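Local coordinates for protein putative gamma-glutamylcyclotransferase YkqA (Bacillus subtilis, PDB 2QIK) that is a putative gamma-glutamylcyclotransferase that probably releases gamma-glutamyl groups as 5-oxoproline, and carries two AIG2-like regions in one chain, at residues A[165-170]-A[175-180]; A[148-153]-A[194-199]; A[8-11]-A[15-18]. All coordinates share one frame; numbering follows the deposited sequence.

Contact 1: residues A[165-170]-A[175-180]; sequences TRFTLK and SRADML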
ATOM      1  N   THR A 165     -11.214   0.096  -6.217  1.00  9.35           N
ATOM      2  CA  THR A 165     -10.408  -0.448  -7.324  1.00  8.85           C
ATOM      3  C   THR A 165     -10.622   0.426  -8.564  1.00  9.08           C
ATOM      4  O   THR A 165     -11.746   0.635  -9.029  1.00 10.83           O
ATOM      5  CB  THR A 165     -10.755  -1.905  -7.611  1.00 10.44           C
ATOM      6  OG1 THR A 165     -10.499  -2.696  -6.464  1.00  9.72           O
ATOM      7  CG2 THR A 165      -9.940  -2.476  -8.752  1.00  9.37           C
ATOM      8  N   ARG A 166      -9.518   0.975  -9.060  1.00  9.71           N
ATOM      9  CA  ARG A 166      -9.556   1.917 -10.171  1.00 10.28           C
ATOM     10  C   ARG A 166      -8.426   1.656 -11.130  1.00  9.91           C
ATOM     11  O   ARG A 166      -7.439   1.049 -10.768  1.00 13.88           O
ATOM     12  CB  ARG A 166      -9.441   3.326  -9.621  1.00 10.84           C
ATOM     13  CG  ARG A 166     -10.589   3.769  -8.811  1.00 11.42           C
ATOM     14  CD  ARG A 166     -10.609   5.260  -8.621  1.00 12.53           C
ATOM     15  NE  ARG A 166     -11.670   5.694  -7.713  1.00 13.03           N
ATOM     16  CZ  ARG A 166     -12.941   5.870  -8.111  1.00 13.96           C
ATOM     17  NH1 ARG A 166     -13.281   5.733  -9.379  1.00 15.67           N
ATOM     18  NH2 ARG A 166     -13.840   6.216  -7.241  1.00 16.42           N
ATOM     19  N   PHE A 167      -8.558   2.097 -12.369  1.00  9.63           N
ATOM     20  CA  PHE A 167      -7.676   1.710 -13.458  1.00 10.08           C
ATOM     21  C   PHE A 167      -6.789   2.908 -13.814  1.00  9.92           C
ATOM     22  O   PHE A 167      -7.056   3.617 -14.777  1.00 10.99           O
ATOM     23  CB  PHE A 167      -8.513   1.167 -14.611  1.00 11.73           C
ATOM     24  CG  PHE A 167      -9.148  -0.101 -14.203  1.00  9.88           C
ATOM     25  CD1 PHE A 167     -10.269  -0.147 -13.397  1.00 11.34           C
ATOM     26  CD2 PHE A 167      -8.505  -1.272 -14.501  1.00 11.16           C
ATOM     27  CE1 PHE A 167     -10.709  -1.369 -12.892  1.00 11.57           C
ATOM     28  CE2 PHE A 167      -8.966  -2.473 -14.063  1.00 11.28           C
ATOM     29  CZ  PHE A 167     -10.024  -2.525 -13.225  1.00 11.61           C
ATOM     30  N   THR A 168      -5.770   3.132 -12.969  1.00 10.03           N
ATOM     31  CA  THR A 168      -5.009   4.358 -12.980  1.00 10.17           C
ATOM     32  C   THR A 168      -3.606   4.220 -13.577  1.00 10.08           C
ATOM     33  O   THR A 168      -2.925   5.243 -13.715  1.00 11.27           O
ATOM     34  CB  THR A 168      -4.850   4.870 -11.564  1.00  9.53           C
ATOM     35  OG1 THR A 168      -4.023   3.957 -10.867  1.00 10.07           O
ATOM     36  CG2 THR A 168      -6.143   5.023 -10.801  1.00 12.54           C
ATOM     37  N   LEU A 169      -3.151   3.019 -13.908  1.00 10.17           N
ATOM     38  CA  LEU A 169      -1.835   2.844 -14.555  1.00 10.71           C
ATOM     39  C   LEU A 169      -2.045   2.949 -16.032  1.00 13.21           C
ATOM     40  O   LEU A 169      -2.770   2.150 -16.600  1.00 15.49           O
ATOM     41  CB  LEU A 169      -1.208   1.486 -14.222  1.00 10.90           C
ATOM     42  CG  LEU A 169       0.186   1.345 -14.789  1.00 11.10           C
ATOM     43  CD1 LEU A 169       1.193   2.085 -14.046  1.00 13.44           C
ATOM     44  CD2 LEU A 169       0.563  -0.143 -14.821  1.00 15.72           C
ATOM     45  N   LYS A 170      -1.438   3.932 -16.661  1.00 14.47           N
ATOM     46  CA  LYS A 170      -1.652   4.062 -18.092  1.00 17.75           C
ATOM     47  C   LYS A 170      -0.561   3.321 -18.887  1.00 17.75           C
ATOM     48  O   LYS A 170       0.634   3.520 -18.724  1.00 21.75           O
ATOM     49  CB  LYS A 170      -1.829   5.521 -18.416  1.00 20.97           C
ATOM     50  CG  LYS A 170      -2.032   5.805 -19.892  1.00 24.59           C
ATOM     51  CD  LYS A 170      -0.693   5.718 -20.618  1.00 28.80           C
ATOM     52  CE  LYS A 170       0.440   6.546 -20.034  1.00 31.90           C
ATOM     53  NZ  LYS A 170      -0.039   7.950 -19.989  1.00 36.23           N
ATOM     54  N   SER A 175      -5.434   0.610 -19.531  1.00 12.90           N
ATOM     55  CA  SER A 175      -5.056   0.756 -18.141  0.50 11.17           C
ATOM     56  C   SER A 175      -4.748  -0.580 -17.441  1.00 12.25           C
ATOM     57  O   SER A 175      -5.020  -1.682 -17.977  1.00 16.03           O
ATOM     58  CB  SER A 175      -6.238   1.326 -17.412  0.50 10.62           C
ATOM     59  OG  SER A 175      -7.299   0.424 -17.473  0.50  7.79           O
ATOM     60  N   ARG A 176      -4.076  -0.495 -16.297  1.00 10.75           N
ATOM     61  CA  ARG A 176      -4.036  -1.585 -15.319  1.00 10.00           C
ATOM     62  C   ARG A 176      -4.619  -1.095 -14.000  1.00  9.14           C
ATOM     63  O   ARG A 176      -4.745   0.105 -13.758  1.00  9.75           O
ATOM     64  CB  ARG A 176      -2.619  -2.132 -15.137  1.00 10.67           C
ATOM     65  CG  ARG A 176      -1.965  -2.557 -16.476  1.00 11.86           C
ATOM     66  CD  ARG A 176      -2.581  -3.721 -17.082  1.00 13.38           C
ATOM     67  NE  ARG A 176      -1.864  -4.221 -18.224  1.00 17.39           N
ATOM     68  CZ  ARG A 176      -1.939  -3.741 -19.441  1.00 17.89           C
ATOM     69  NH1 ARG A 176      -2.642  -2.692 -19.724  1.00 16.53           N
ATOM     70  NH2 ARG A 176      -1.218  -4.301 -20.420  1.00 21.30           N
ATOM     71  N   ALA A 177      -4.955  -2.034 -13.145  1.00  8.90           N
ATOM     72  CA  ALA A 177      -5.639  -1.806 -11.904  1.00  8.64           C
ATOM     73  C   ALA A 177      -4.770  -1.207 -10.803  1.00  7.53           C
ATOM     74  O   ALA A 177      -3.566  -1.324 -10.803  1.00  9.01           O
ATOM     75  CB  ALA A 177      -6.288  -3.047 -11.416  1.00  9.40           C
ATOM     76  N   ASP A 178      -5.454  -0.671  -9.840  1.00  7.72           N
ATOM     77  CA  ASP A 178      -4.917   0.067  -8.704  1.00  7.88           C
ATOM     78  C   ASP A 178      -5.986   0.073  -7.630  1.00  7.73           C
ATOM     79  O   ASP A 178      -7.136  -0.253  -7.916  1.00  8.49           O
ATOM     80  CB  ASP A 178      -4.585   1.513  -9.083  1.00  8.35           C
ATOM     81  CG  ASP A 178      -3.822   2.296  -8.052  1.00  9.06           C
ATOM     82  OD1 ASP A 178      -3.081   1.694  -7.206  1.00  8.53           O
ATOM     83  OD2 ASP A 178      -3.830   3.552  -8.167  1.00  9.42           O
HETATM   84  N   MSE A 179      -5.622   0.434  -6.430  1.00  7.73           N
HETATM   85  CA  MSE A 179      -6.608   0.831  -5.429  1.00  8.54           C
HETATM   86  C   MSE A 179      -6.321   2.229  -4.938  1.00  8.78           C
HETATM   87  O   MSE A 179      -5.201   2.544  -4.577  1.00 11.73           O
HETATM   88  CB  MSE A 179      -6.636  -0.095  -4.223  1.00  9.07           C
HETATM   89  CG  MSE A 179      -6.994  -1.553  -4.606  1.00  9.41           C
HETATM   90 SE   MSE A 179      -7.329  -2.583  -3.059  1.00 17.75          SE
HETATM   91  CE  MSE A 179      -5.599  -2.485  -2.299  1.00  9.66           C
ATOM     92  N   LEU A 180      -7.319   3.082  -5.020  1.00  8.19           N
ATOM     93  CA  LEU A 180      -7.201   4.476  -4.593  1.00  8.56           C
ATOM     94  C   LEU A 180      -7.808   4.628  -3.235  1.00  8.92           C
ATOM     95  O   LEU A 180      -8.931   4.163  -3.005  1.00  9.01           O
ATOM     96  CB  LEU A 180      -7.917   5.382  -5.544  1.00 10.66           C
ATOM     97  CG  LEU A 180      -7.629   6.887  -5.479  1.00 11.78           C
ATOM     98  CD1 LEU A 180      -6.203   7.153  -5.876  1.00 14.10           C
ATOM     99  CD2 LEU A 180      -8.580   7.671  -6.383  1.00 12.65           C
TER

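Contact 2: residues A[148-153]-A[194-199]; sequences DHYFQD and PYSALS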
ATOM      1  N   ASP A 148       2.276 -21.107  -9.727  1.00 11.16           N
ATOM      2  CA  ASP A 148       0.918 -21.300  -9.191  1.00 10.89           C
ATOM      3  C   ASP A 148       0.881 -22.128  -7.943  1.00 10.01           C
ATOM      4  O   ASP A 148      -0.007 -21.939  -7.125  1.00 11.92           O
ATOM      5  CB  ASP A 148      -0.104 -21.844 -10.212  1.00 12.85           C
ATOM      6  CG  ASP A 148      -1.512 -21.601  -9.776  1.00 13.51           C
ATOM      7  OD1 ASP A 148      -1.847 -20.459  -9.395  1.00 14.96           O
ATOM      8  OD2 ASP A 148      -2.349 -22.508  -9.812  1.00 19.75           O
ATOM      9  N   HIS A 149       1.843 -23.022  -7.773  1.00 11.62           N
ATOM     10  CA  HIS A 149       1.956 -23.781  -6.553  1.00 11.14           C
ATOM     11  C   HIS A 149       2.022 -22.930  -5.287  1.00  9.91           C
ATOM     12  O   HIS A 149       1.668 -23.413  -4.207  1.00 12.09           O
ATOM     13  CB  HIS A 149       3.158 -24.731  -6.636  1.00 11.59           C
ATOM     14  CG  HIS A 149       4.503 -24.088  -6.747  1.00 10.79           C
ATOM     15  ND1 HIS A 149       5.250 -23.758  -5.641  1.00 13.94           N
ATOM     16  CD2 HIS A 149       5.180 -23.618  -7.823  1.00 12.59           C
ATOM     17  CE1 HIS A 149       6.374 -23.198  -6.043  1.00 13.97           C
ATOM     18  NE2 HIS A 149       6.358 -23.082  -7.352  1.00 13.27           N
ATOM     19  N   TYR A 150       2.449 -21.667  -5.416  1.00  9.95           N
ATOM     20  CA  TYR A 150       2.497 -20.735  -4.278  1.00  9.05           C
ATOM     21  C   TYR A 150       1.150 -20.076  -3.971  1.00  9.04           C
ATOM     22  O   TYR A 150       0.992 -19.506  -2.929  1.00 10.19           O
ATOM     23  CB  TYR A 150       3.493 -19.656  -4.521  1.00  9.28           C
ATOM     24  CG  TYR A 150       4.944 -20.044  -4.480  1.00  9.03           C
ATOM     25  CD1 TYR A 150       5.464 -20.830  -3.445  1.00  9.75           C
ATOM     26  CD2 TYR A 150       5.842 -19.595  -5.413  1.00  9.61           C
ATOM     27  CE1 TYR A 150       6.830 -21.093  -3.342  1.00 10.17           C
ATOM     28  CE2 TYR A 150       7.163 -19.879  -5.341  1.00  9.68           C
ATOM     29  CZ  TYR A 150       7.669 -20.618  -4.265  1.00 10.28           C
ATOM     30  OH  TYR A 150       9.009 -20.891  -4.078  1.00 11.34           O
ATOM     31  N   PHE A 151       0.202 -20.140  -4.935  1.00  9.79           N
ATOM     32  CA  PHE A 151      -1.017 -19.345  -4.944  1.00  9.80           C
ATOM     33  C   PHE A 151      -2.209 -20.316  -4.826  1.00  9.95           C
ATOM     34  O   PHE A 151      -3.334 -20.002  -5.225  1.00 11.89           O
ATOM     35  CB  PHE A 151      -1.097 -18.408  -6.112  1.00  9.94           C
ATOM     36  CG  PHE A 151      -0.036 -17.374  -6.085  1.00  8.85           C
ATOM     37  CD1 PHE A 151      -0.171 -16.214  -5.363  1.00  8.67           C
ATOM     38  CD2 PHE A 151       1.150 -17.575  -6.772  1.00  9.09           C
ATOM     39  CE1 PHE A 151       0.811 -15.307  -5.299  1.00  8.98           C
ATOM     40  CE2 PHE A 151       2.167 -16.657  -6.726  1.00  9.95           C
ATOM     41  CZ  PHE A 151       2.013 -15.514  -5.989  1.00  9.29           C
ATOM     42  N   GLN A 152      -1.989 -21.460  -4.166  1.00 10.58           N
ATOM     43  CA  GLN A 152      -3.030 -22.501  -3.970  1.00 11.55           C
ATOM     44  C   GLN A 152      -3.495 -22.618  -2.516  1.00 12.48           C
ATOM     45  O   GLN A 152      -4.147 -23.594  -2.108  1.00 14.28           O
ATOM     46  CB  GLN A 152      -2.516 -23.819  -4.566  1.00 13.53           C
ATOM     47  CG  GLN A 152      -2.465 -23.822  -6.101  1.00 14.77           C
ATOM     48  CD  GLN A 152      -1.653 -24.966  -6.739  1.00 17.44           C
ATOM     49  OE1 GLN A 152      -1.449 -24.976  -7.966  1.00 25.13           O
ATOM     50  NE2 GLN A 152      -1.157 -25.849  -5.924  1.00 20.04           N
ATOM     51  N   ASP A 153      -3.164 -21.604  -1.720  1.00 10.75           N
ATOM     52  CA  ASP A 153      -3.659 -21.559  -0.313  1.00 10.62           C
ATOM     53  C   ASP A 153      -4.317 -20.175  -0.101  1.00 10.71           C
ATOM     54  O   ASP A 153      -3.873 -19.345   0.713  1.00 11.09           O
ATOM     55  CB  ASP A 153      -2.512 -21.776   0.713  1.00 10.83           C
ATOM     56  CG  ASP A 153      -2.985 -21.959   2.141  1.00 11.08           C
ATOM     57  OD1 ASP A 153      -4.160 -22.219   2.412  1.00 14.04           O
ATOM     58  OD2 ASP A 153      -2.179 -21.874   3.023  1.00 14.23           O
ATOM     59  N   PRO A 194       4.463 -18.279   0.700  1.00  6.91           N
ATOM     60  CA  PRO A 194       5.762 -18.258   1.297  1.00  7.61           C
ATOM     61  C   PRO A 194       6.518 -16.991   0.888  1.00  7.02           C
ATOM     62  O   PRO A 194       6.331 -16.465  -0.188  1.00  7.94           O
ATOM     63  CB  PRO A 194       6.452 -19.547   0.774  1.00  9.32           C
ATOM     64  CG  PRO A 194       5.313 -20.373   0.198  1.00 12.29           C
ATOM     65  CD  PRO A 194       4.340 -19.325  -0.323  1.00  9.44           C
ATOM     66  N   TYR A 195       7.444 -16.593   1.749  1.00  8.12           N
ATOM     67  CA  TYR A 195       8.410 -15.543   1.435  1.00  7.94           C
ATOM     68  C   TYR A 195       9.057 -15.760   0.037  1.00  7.09           C
ATOM     69  O   TYR A 195       9.348 -14.806  -0.676  1.00  8.02           O
ATOM     70  CB  TYR A 195       9.453 -15.475   2.506  1.00  7.40           C
ATOM     71  CG  TYR A 195      10.431 -14.349   2.294  1.00  7.24           C
ATOM     72  CD1 TYR A 195      10.085 -13.037   2.440  1.00  9.51           C
ATOM     73  CD2 TYR A 195      11.765 -14.614   1.969  1.00  7.76           C
ATOM     74  CE1 TYR A 195      10.970 -12.015   2.230  1.00 11.75           C
ATOM     75  CE2 TYR A 195      12.666 -13.595   1.758  1.00  9.24           C
ATOM     76  CZ  TYR A 195      12.266 -12.306   1.918  1.00 11.11           C
ATOM     77  OH  TYR A 195      13.208 -11.304   1.714  1.00 15.31           O
ATOM     78  N   SER A 196       9.340 -16.997  -0.310  1.00  7.38           N
ATOM     79  CA  SER A 196      10.006 -17.309  -1.511  1.00  7.22           C
ATOM     80  C   SER A 196       9.201 -16.964  -2.762  1.00  7.41           C
ATOM     81  O   SER A 196       9.774 -16.958  -3.864  1.00  8.38           O
ATOM     82  CB  SER A 196      10.395 -18.761  -1.594  1.00  9.45           C
ATOM     83  OG  SER A 196       9.247 -19.575  -1.589  1.00 10.22           O
ATOM     84  N   ALA A 197       7.913 -16.676  -2.634  1.00  7.97           N
ATOM     85  CA  ALA A 197       7.073 -16.200  -3.766  1.00  7.10           C
ATOM     86  C   ALA A 197       7.199 -14.719  -3.981  1.00  6.58           C
ATOM     87  O   ALA A 197       6.674 -14.192  -4.989  1.00  8.28           O
ATOM     88  CB  ALA A 197       5.660 -16.553  -3.484  1.00  8.10           C
ATOM     89  N   LEU A 198       7.832 -13.964  -3.090  1.00  7.05           N
ATOM     90  CA  LEU A 198       7.777 -12.520  -3.191  1.00  7.57           C
ATOM     91  C   LEU A 198       8.504 -11.909  -4.350  1.00  7.18           C
ATOM     92  O   LEU A 198       8.004 -10.922  -4.959  1.00  7.02           O
ATOM     93  CB  LEU A 198       8.342 -11.903  -1.880  1.00  9.36           C
ATOM     94  CG  LEU A 198       8.062 -10.457  -1.650  1.00 12.84           C
ATOM     95  CD1 LEU A 198       6.518 -10.094  -1.752  1.00 17.51           C
ATOM     96  CD2 LEU A 198       8.621 -10.096  -0.306  1.00 16.59           C
ATOM     97  N   SER A 199       9.692 -12.397  -4.683  1.00  7.17           N
ATOM     98  CA  SER A 199      10.411 -11.737  -5.753  1.00  7.48           C
ATOM     99  C   SER A 199       9.702 -11.882  -7.109  1.00  7.09           C
ATOM    100  O   SER A 199       9.758 -10.956  -7.931  1.00  8.09           O
ATOM    101  CB  SER A 199      11.892 -12.134  -5.819  1.00  8.20           C
ATOM    102  OG  SER A 199      12.067 -13.489  -6.151  1.00  9.36           O
TER

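Contact 3: residues A[8-11]-A[15-18]; sequences YGTL and EKNH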
ATOM      1  N   TYR A   8       6.542   7.428   9.865  1.00  7.26           N
ATOM      2  CA  TYR A   8       7.266   6.572   8.918  1.00  7.04           C
ATOM      3  C   TYR A   8       7.985   5.386   9.569  1.00  7.24           C
ATOM      4  O   TYR A   8       8.508   4.531   8.872  1.00  8.29           O
ATOM      5  CB  TYR A   8       8.312   7.406   8.127  1.00  7.92           C
ATOM      6  CG  TYR A   8       9.300   8.115   9.018  1.00  7.15           C
ATOM      7  CD1 TYR A   8      10.399   7.432   9.514  1.00  8.40           C
ATOM      8  CD2 TYR A   8       9.140   9.407   9.373  1.00  7.44           C
ATOM      9  CE1 TYR A   8      11.287   8.018  10.364  1.00  9.13           C
ATOM     10  CE2 TYR A   8      10.022  10.017  10.230  1.00  8.71           C
ATOM     11  CZ  TYR A   8      11.104   9.331  10.725  1.00  9.20           C
ATOM     12  OH  TYR A   8      12.049   9.922  11.561  1.00 11.00           O
ATOM     13  N   GLY A   9       8.008   5.362  10.898  1.00  6.40           N
ATOM     14  CA  GLY A   9       8.801   4.384  11.586  1.00  7.26           C
ATOM     15  C   GLY A   9       8.023   3.647  12.659  1.00  7.22           C
ATOM     16  O   GLY A   9       7.009   3.012  12.397  1.00  8.05           O
ATOM     17  N   THR A  10       8.539   3.739  13.882  1.00  7.94           N
ATOM     18  CA  THR A  10       7.968   3.046  15.014  1.00  8.90           C
ATOM     19  C   THR A  10       6.602   3.487  15.444  1.00  9.28           C
ATOM     20  O   THR A  10       5.962   2.808  16.259  1.00  9.88           O
ATOM     21  CB  THR A  10       8.878   3.105  16.269  1.00 10.16           C
ATOM     22  OG1 THR A  10       8.846   4.404  16.843  1.00 11.93           O
ATOM     23  CG2 THR A  10      10.315   2.709  15.937  1.00 12.33           C
ATOM     24  N   LEU A  11       6.118   4.596  14.923  1.00  7.94           N
ATOM     25  CA  LEU A  11       4.766   5.122  15.147  1.00  8.31           C
ATOM     26  C   LEU A  11       3.745   4.625  14.141  1.00  8.76           C
ATOM     27  O   LEU A  11       2.563   4.894  14.323  1.00  9.54           O
ATOM     28  CB  LEU A  11       4.770   6.619  15.152  1.00  8.81           C
ATOM     29  CG  LEU A  11       5.549   7.297  16.285  1.00  9.42           C
ATOM     30  CD1 LEU A  11       5.629   8.813  16.040  1.00 11.94           C
ATOM     31  CD2 LEU A  11       4.904   6.988  17.604  1.00 11.44           C
ATOM     32  N   GLU A  15       3.264  -1.022  14.792  1.00  9.72           N
ATOM     33  CA  GLU A  15       4.678  -0.979  15.179  1.00 10.19           C
ATOM     34  C   GLU A  15       4.732  -0.649  16.682  1.00  9.98           C
ATOM     35  O   GLU A  15       3.746  -0.259  17.315  1.00 10.52           O
ATOM     36  CB  GLU A  15       5.375   0.147  14.407  1.00  8.98           C
ATOM     37  CG  GLU A  15       5.365  -0.064  12.898  1.00  8.67           C
ATOM     38  CD  GLU A  15       6.292  -1.111  12.358  1.00 10.73           C
ATOM     39  OE1 GLU A  15       6.919  -1.894  13.101  1.00 14.36           O
ATOM     40  OE2 GLU A  15       6.436  -1.122  11.116  1.00 11.37           O
ATOM     41  N   LYS A  16       5.929  -0.875  17.259  1.00 10.78           N
ATOM     42  CA  LYS A  16       6.055  -0.934  18.711  1.00 11.40           C
ATOM     43  C   LYS A  16       5.669   0.333  19.439  1.00 10.61           C
ATOM     44  O   LYS A  16       5.283   0.296  20.605  1.00 13.32           O
ATOM     45  CB  LYS A  16       7.433  -1.368  19.101  1.00 12.53           C
ATOM     46  CG  LYS A  16       8.513  -0.427  18.728  1.00 13.10           C
ATOM     47  CD  LYS A  16       9.857  -0.966  19.125  1.00 16.38           C
ATOM     48  CE  LYS A  16      10.985  -0.012  18.709  1.00 18.76           C
ATOM     49  NZ  LYS A  16      12.330  -0.507  19.083  1.00 22.14           N
ATOM     50  N   ASN A  17       5.778   1.490  18.817  1.00 10.64           N
ATOM     51  CA  ASN A  17       5.387   2.757  19.488  1.00 11.26           C
ATOM     52  C   ASN A  17       4.058   3.332  19.070  1.00 10.68           C
ATOM     53  O   ASN A  17       3.719   4.455  19.448  1.00 10.73           O
ATOM     54  CB  ASN A  17       6.528   3.795  19.431  1.00 11.71           C
ATOM     55  CG  ASN A  17       7.778   3.318  20.182  1.00 12.65           C
ATOM     56  OD1 ASN A  17       7.664   2.759  21.262  1.00 14.95           O
ATOM     57  ND2 ASN A  17       8.919   3.585  19.631  1.00 12.45           N
ATOM     58  N   HIS A  18       3.288   2.591  18.270  1.00 10.39           N
ATOM     59  CA  HIS A  18       2.065   3.154  17.717  1.00  9.70           C
ATOM     60  C   HIS A  18       1.069   3.550  18.804  1.00 10.04           C
ATOM     61  O   HIS A  18       0.310   4.490  18.617  1.00  8.93           O
ATOM     62  CB  HIS A  18       1.453   2.172  16.759  1.00  9.37           C
ATOM     63  CG  HIS A  18       0.232   2.671  16.071  1.00 10.02           C
ATOM     64  ND1 HIS A  18       0.260   3.702  15.164  1.00 10.45           N
ATOM     65  CD2 HIS A  18      -1.065   2.337  16.205  1.00 11.14           C
ATOM     66  CE1 HIS A  18      -0.977   3.930  14.740  1.00 10.94           C
ATOM     67  NE2 HIS A  18      -1.802   3.128  15.378  1.00 11.23           N
TER

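Contact 1: residues A[165-170]-A[175-180]
A two-stranded antiparallel beta hairpin interrupted by a classic beta bulge brings T168 and L169 together opposite R176, and so illustrates how one extra residue bends a ladder without breaking it. On one side of the irregularity R166 N donates to D178 O at 2.9 Å. Beyond the bulge the ladder resumes between L169 and R176: R176 N meets L169 O at 3.0 Å, whereas the return bond from L169 N to R176 O is weak. The segment axes diverge strongly from antiparallel, at 127°.

Side chains add further contacts along the hairpin. T168 OG1 lies between its own backbone N and carbonyl carbon (chi1 67°), which directs the hydroxyl at the carboxylate of D178; it donates to D178 OD2 at 2.7 Å, from above the carboxylate plane, and the two side chains meet at about a right angle. K237 forms a salt bridge with the same D178 OD2, and OD1 takes the backbone N-H of V234, so both carboxylate oxygens are held. F167 lies against the other strand, its CE2 3.8 Å from A177 CB. Beyond the bulge L169 CD2 rests against R176 CB; at the other end of the hairpin the R166 and L180 side chains cross at a slant, with R166 CD 3.9 Å from L180 CD2, and the guanidinium goes on to salt bridges with D182 and E240.

The hairpin packs against secondary-structure elements that follow it in the chain: helix 261-273 meets T165, R166 and F167, strand 224-234 receives T168, L169, D178 and M179, and Y212 of strand 212-221 touches L169 and R176.

Contact 2: residues A[148-153]-A[194-199]
Y150 supplies nearly all of this contact from the segment 148-153, a case of one aromatic side chain joining two turns distant in sequence. The tight part is its ring against A197 and P194. A197 CB sits over one face, 4.0 Å from the ring centroid and 26° off the normal, a CH-pi contact displaced toward the CG-CD2 rim. P194 approaches obliquely, its CD 3.6 Å from Y150 CD1. With CG beside the backbone N and anti to the carbonyl carbon (chi1 -71°), the ring extends across to the turn at 194-199.

The looser, more exposed side lies at the phenol end. There S196 OG, on an exposed residue, donates to Y150 OH at 2.8 Å and tethers the phenol oxygen. The imidazole of H149, also exposed, brings CE1 over the centre of the face opposite A197, so the phenol ring lies between a methyl group and a neighbouring imidazole.

This is side-chain packing between two short 3-10 turns, one holding Y150 in the loop between helix 140-145 and strand 154-161, the other holding S196 and A197 ahead of helix 198-204, distant from the predicted substrate-binding residues.

Contact 3: residues A[8-11]-A[15-18]
T10 and N17 sit side by side and point the same way, joining two parts of the loop after strand 3-7 through both backbone and side chain. Following N17 outward shows how one residue can combine the two. Its backbone N donates to T10 O at 2.9 Å. N17 CB then lies 3.4 Å from that same T10 O. CG, placed beside the backbone N and anti to the carbonyl carbon (chi1 -63°), passes T10 OG1 at 3.7 Å and brings the amide alongside the threonine. At the tip, ND2 donates to T10 OG1 at 2.9 Å in a fairly straight bond, with the oxygen close to the amide plane. Two bonds to one residue thus restrain both the backbone position and the amide rotation of N17.

H18 makes a second link. Its ND1 donates to L11 O at 2.7 Å, almost linearly at 174°; the oxygen lies in the imidazole plane, whereas the nitrogen approaches from above the carbonyl plane. This bond fixes the rotation of the imidazole, whose ring also meets that of Y61. L11 CD2 packs close to N17 O, 3.3 Å away. T10 CG2 touches K16 CE at 3.9 Å. E15 places its CB near T10 O, but its carboxylate is directed to Q119.

Residues 15-18 form a type I beta turn, with the backbone bond from H18 N to E15 O. The turn is bonded to T10 and L11 of the loop Y8 to L11, whose residues probably bind substrate, as inferred by similarity; a Tyr-Gly-Thr-Leu loop after the first strand is a sequence motif of the gamma-glutamylcyclotransferase family.

The three contacts form separate local units in a single chain, and none touches another. Contact 3 contains the predicted substrate-binding loop and closes before the other two open. Contact 1 is nested within the chain loop closed by contact 2; their centres are 24 Å apart and their nearest atoms about 14 Å. Contacts 1 and 3 lie on opposite sides of the chain's centre, 29 Å between centres, and the centres of contacts 2 and 3 are 28 Å apart. Neither contact 1 nor contact 2 therefore borders that predicted site directly. A citrate, probably from crystallisation, lies beside the R176 side chain of contact 1 and is not evidence for the substrate site.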